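Long-range contact in cpftsy (Physcomitrella patens, PDB 4AK9), which probably acts as the chloroplast signal recognition particle receptor, a SIMIBI-class GTPase that helps deliver proteins to the thylakoid membrane: residues T65-I73 against I88-L99. Residues are numbered along the deposited sequence; the frame is centred on the assembly and turned at random.
Sequences TALKIVDTI and IKEALKKNIFKL
Ile69 lies across three side chains of the facing helix. Its CG2 presses on Leu92 CD1 at 3.5 Å, while the CG1-CD1 arm lies along Leu99 CD1 and ends at Ile96 CG1. One turn further along, Ile73 straddles Ile88 and Leu92: CG2 meets Ile88 CG2, the two side chains at about a right angle, while CD1 lies against the CA and CB of Leu92. Between the two isoleucines stands Asn95, whose first torsion (chi1 -68°) sets the amide beside its own backbone N, from where ND2 reaches Ile69 O in a weak, bent hydrogen bond (3.5 Å, 136° at the hydrogen). ND2 also lies 3.6 Å from Ile73 CG1, and Thr72 CG2 comes up against the amide from the opposite direction, touching ND2 and OD1. Thr72 OG1 turns back instead to donate to Lys68 O at 3.0 Å. Toward the exposed edge, Leu99 CD2 packs on Lys68 CD, in the aliphatic part of a chain whose NZ forms a salt bridge with Asp286; Thr65 OG1 hydrogen-bonds the same aspartate. Helix 45-58 covers another face of 65-73, and Val33 of helix 32-37 touches Leu92. With local axes 9.6 Å apart and N-to-C directions at 133°, this is an obliquely crossing helix pair, nearer antiparallel than parallel, of the N-domain bundle in SRP-family GTPases.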
loop_
_atom_site.group_PDB
_atom_site.type_symbol
_atom_site.label_atom_id
_atom_site.label_comp_id
_atom_site.label_asym_id
_atom_site.label_seq_id
_atom_site.Cartn_x
_atom_site.Cartn_y
_atom_site.Cartn_z
ATOM N N THR A 65 -5.887 -1.186 -10.537
ATOM C CA THR A 65 -4.977 -1.849 -11.479
ATOM C C THR A 65 -5.171 -3.383 -11.418
ATOM O O THR A 65 -5.263 -4.069 -12.461
ATOM C CB THR A 65 -3.493 -1.477 -11.148
ATOM O OG1 THR A 65 -3.324 -0.047 -11.249
ATOM C CG2 THR A 65 -2.491 -2.172 -12.079
ATOM N N ALA A 66 -5.237 -3.920 -10.207
ATOM C CA ALA A 66 -5.468 -5.358 -10.001
ATOM C C ALA A 66 -6.836 -5.774 -10.562
ATOM O O ALA A 66 -6.963 -6.859 -11.147
ATOM C CB ALA A 66 -5.364 -5.727 -8.483
ATOM N N LEU A 67 -7.844 -4.913 -10.389
ATOM C CA LEU A 67 -9.195 -5.184 -10.908
ATOM C C LEU A 67 -9.135 -5.350 -12.426
ATOM O O LEU A 67 -9.637 -6.331 -12.990
ATOM C CB LEU A 67 -10.157 -4.057 -10.504
ATOM C CG LEU A 67 -11.559 -3.976 -11.121
ATOM C CD1 LEU A 67 -12.257 -5.323 -11.071
ATOM C CD2 LEU A 67 -12.357 -2.935 -10.353
ATOM N N LYS A 68 -8.472 -4.424 -13.104
ATOM C CA LYS A 68 -8.474 -4.498 -14.558
ATOM C C LYS A 68 -7.589 -5.615 -15.109
ATOM O O LYS A 68 -7.900 -6.184 -16.158
ATOM C CB LYS A 68 -8.116 -3.162 -15.183
ATOM C CG LYS A 68 -6.685 -2.802 -15.023
ATOM C CD LYS A 68 -6.358 -1.587 -15.866
ATOM C CE LYS A 68 -7.239 -0.418 -15.498
ATOM N NZ LYS A 68 -6.664 0.853 -16.016
ATOM N N ILE A 69 -6.497 -5.942 -14.411
ATOM C CA ILE A 69 -5.688 -7.096 -14.811
ATOM C C ILE A 69 -6.469 -8.395 -14.732
ATOM O O ILE A 69 -6.487 -9.178 -15.681
ATOM C CB ILE A 69 -4.427 -7.227 -13.933
ATOM C CG1 ILE A 69 -3.476 -6.084 -14.264
ATOM C CG2 ILE A 69 -3.743 -8.566 -14.176
ATOM C CD1 ILE A 69 -2.326 -5.904 -13.271
ATOM N N VAL A 70 -7.118 -8.631 -13.598
ATOM C CA VAL A 70 -7.812 -9.889 -13.393
ATOM C C VAL A 70 -9.126 -9.956 -14.192
ATOM O O VAL A 70 -9.489 -11.025 -14.705
ATOM C CB VAL A 70 -7.982 -10.163 -11.883
ATOM C CG1 VAL A 70 -8.807 -11.421 -11.615
ATOM C CG2 VAL A 70 -6.577 -10.293 -11.230
ATOM N N ASP A 71 -9.792 -8.816 -14.360
ATOM C CA ASP A 71 -11.082 -8.776 -15.062
ATOM C C ASP A 71 -10.934 -9.239 -16.505
ATOM O O ASP A 71 -11.762 -9.991 -17.001
ATOM C CB ASP A 71 -11.700 -7.385 -14.996
ATOM C CG ASP A 71 -13.231 -7.420 -14.981
ATOM O OD1 ASP A 71 -13.825 -8.443 -14.561
ATOM O OD2 ASP A 71 -13.842 -6.413 -15.397
ATOM N N THR A 72 -9.849 -8.836 -17.160
ATOM C CA THR A 72 -9.541 -9.321 -18.512
ATOM C C THR A 72 -9.391 -10.861 -18.561
ATOM O O THR A 72 -9.850 -11.526 -19.511
ATOM C CB THR A 72 -8.242 -8.646 -19.021
ATOM O OG1 THR A 72 -8.404 -7.221 -18.968
ATOM C CG2 THR A 72 -7.947 -9.059 -20.436
ATOM N N ILE A 73 -8.752 -11.425 -17.542
ATOM C CA ILE A 73 -8.591 -12.866 -17.426
ATOM C C ILE A 73 -9.940 -13.551 -17.234
ATOM O O ILE A 73 -10.206 -14.596 -17.853
ATOM C CB ILE A 73 -7.661 -13.225 -16.254
ATOM C CG1 ILE A 73 -6.241 -12.699 -16.523
ATOM C CG2 ILE A 73 -7.644 -14.741 -15.959
ATOM C CD1 ILE A 73 -5.333 -12.828 -15.316
ATOM N N ILE A 88 -3.512 -19.123 -17.895
ATOM C CA ILE A 88 -3.931 -17.963 -17.109
ATOM C C ILE A 88 -2.691 -17.178 -16.670
ATOM O O ILE A 88 -2.675 -15.939 -16.725
ATOM C CB ILE A 88 -4.764 -18.408 -15.903
ATOM C CG1 ILE A 88 -6.151 -18.850 -16.383
ATOM C CG2 ILE A 88 -4.911 -17.274 -14.874
ATOM C CD1 ILE A 88 -6.940 -19.571 -15.306
ATOM N N LYS A 89 -1.657 -17.919 -16.278
ATOM C CA LYS A 89 -0.366 -17.356 -15.899
ATOM C C LYS A 89 0.236 -16.574 -17.051
ATOM O O LYS A 89 0.715 -15.459 -16.862
ATOM C CB LYS A 89 0.590 -18.472 -15.478
ATOM C CG LYS A 89 2.015 -18.001 -15.140
ATOM C CD LYS A 89 2.000 -16.939 -14.051
ATOM C CE LYS A 89 3.071 -17.181 -12.998
ATOM N NZ LYS A 89 4.408 -17.457 -13.578
ATOM N N GLU A 90 0.213 -17.148 -18.246
ATOM C CA GLU A 90 0.685 -16.408 -19.409
ATOM C C GLU A 90 -0.132 -15.164 -19.665
ATOM O O GLU A 90 0.439 -14.144 -20.018
ATOM C CB GLU A 90 0.744 -17.288 -20.672
ATOM C CG GLU A 90 2.074 -18.027 -20.814
ATOM C CD GLU A 90 3.297 -17.138 -20.514
ATOM O OE1 GLU A 90 3.474 -16.091 -21.190
ATOM O OE2 GLU A 90 4.080 -17.498 -19.597
ATOM N N ALA A 91 -1.460 -15.228 -19.487
ATOM C CA ALA A 91 -2.289 -14.060 -19.773
ATOM C C ALA A 91 -2.014 -12.966 -18.743
ATOM O O ALA A 91 -2.028 -11.768 -19.067
ATOM C CB ALA A 91 -3.762 -14.425 -19.778
ATOM N N LEU A 92 -1.782 -13.390 -17.506
ATOM C CA LEU A 92 -1.432 -12.454 -16.437
ATOM C C LEU A 92 -0.187 -11.631 -16.814
ATOM O O LEU A 92 -0.186 -10.413 -16.705
ATOM C CB LEU A 92 -1.205 -13.211 -15.133
ATOM C CG LEU A 92 -0.637 -12.412 -13.942
ATOM C CD1 LEU A 92 -1.632 -11.326 -13.487
ATOM C CD2 LEU A 92 -0.320 -13.341 -12.798
ATOM N N LYS A 93 0.862 -12.307 -17.268
ATOM C CA LYS A 93 2.087 -11.620 -17.673
ATOM C C LYS A 93 1.839 -10.685 -18.837
ATOM O O LYS A 93 2.333 -9.556 -18.830
ATOM C CB LYS A 93 3.207 -12.619 -18.015
ATOM C CG LYS A 93 3.628 -13.480 -16.834
ATOM C CD LYS A 93 4.690 -14.532 -17.223
ATOM C CE LYS A 93 5.902 -13.866 -17.866
ATOM N NZ LYS A 93 7.022 -14.827 -18.103
ATOM N N LYS A 94 1.101 -11.143 -19.852
ATOM C CA LYS A 94 0.842 -10.297 -21.023
ATOM C C LYS A 94 0.015 -9.071 -20.702
ATOM O O LYS A 94 0.260 -8.008 -21.249
ATOM C CB LYS A 94 0.177 -11.085 -22.158
ATOM C CG LYS A 94 1.099 -12.115 -22.738
ATOM C CD LYS A 94 0.411 -13.024 -23.754
ATOM C CE LYS A 94 1.385 -14.099 -24.240
ATOM N NZ LYS A 94 0.679 -15.305 -24.768
ATOM N N ASN A 95 -0.969 -9.221 -19.822
ATOM C CA ASN A 95 -1.819 -8.113 -19.444
ATOM C C ASN A 95 -1.012 -7.066 -18.688
ATOM O O ASN A 95 -1.233 -5.869 -18.868
ATOM C CB ASN A 95 -2.994 -8.556 -18.579
ATOM C CG ASN A 95 -3.997 -9.397 -19.347
ATOM O OD1 ASN A 95 -3.989 -9.424 -20.581
ATOM N ND2 ASN A 95 -4.871 -10.091 -18.615
ATOM N N ILE A 96 -0.055 -7.515 -17.880
ATOM C CA ILE A 96 0.793 -6.568 -17.161
ATOM C C ILE A 96 1.695 -5.847 -18.145
ATOM O O ILE A 96 1.860 -4.634 -18.081
ATOM C CB ILE A 96 1.605 -7.243 -16.026
ATOM C CG1 ILE A 96 0.636 -7.722 -14.954
ATOM C CG2 ILE A 96 2.616 -6.245 -15.432
ATOM C CD1 ILE A 96 1.236 -8.701 -13.949
ATOM N N PHE A 97 2.266 -6.585 -19.095
ATOM C CA PHE A 97 3.048 -5.947 -20.143
ATOM C C PHE A 97 2.232 -4.904 -20.918
ATOM O O PHE A 97 2.708 -3.813 -21.191
ATOM C CB PHE A 97 3.622 -6.991 -21.103
ATOM C CG PHE A 97 4.394 -6.391 -22.233
ATOM C CD1 PHE A 97 5.703 -6.003 -22.052
ATOM C CD2 PHE A 97 3.799 -6.186 -23.474
ATOM C CE1 PHE A 97 6.416 -5.421 -23.096
ATOM C CE2 PHE A 97 4.515 -5.626 -24.518
ATOM C CZ PHE A 97 5.825 -5.240 -24.325
ATOM N N LYS A 98 0.992 -5.237 -21.268
ATOM C CA LYS A 98 0.155 -4.275 -21.984
ATOM C C LYS A 98 -0.131 -3.013 -21.191
ATOM O O LYS A 98 -0.042 -1.912 -21.734
ATOM C CB LYS A 98 -1.151 -4.938 -22.424
ATOM C CG LYS A 98 -0.902 -5.948 -23.512
ATOM C CD LYS A 98 -2.172 -6.637 -23.984
ATOM C CE LYS A 98 -3.111 -5.675 -24.724
ATOM N NZ LYS A 98 -4.009 -4.882 -23.825
ATOM N N LEU A 99 -0.477 -3.171 -19.915
ATOM C CA LEU A 99 -0.745 -2.018 -19.066
ATOM C C LEU A 99 0.475 -1.119 -19.008
ATOM O O LEU A 99 0.332 0.101 -18.942
ATOM C CB LEU A 99 -1.072 -2.455 -17.647
ATOM C CG LEU A 99 -2.466 -3.004 -17.388
ATOM C CD1 LEU A 99 -2.678 -3.017 -15.869
ATOM C CD2 LEU A 99 -3.504 -2.121 -18.072
#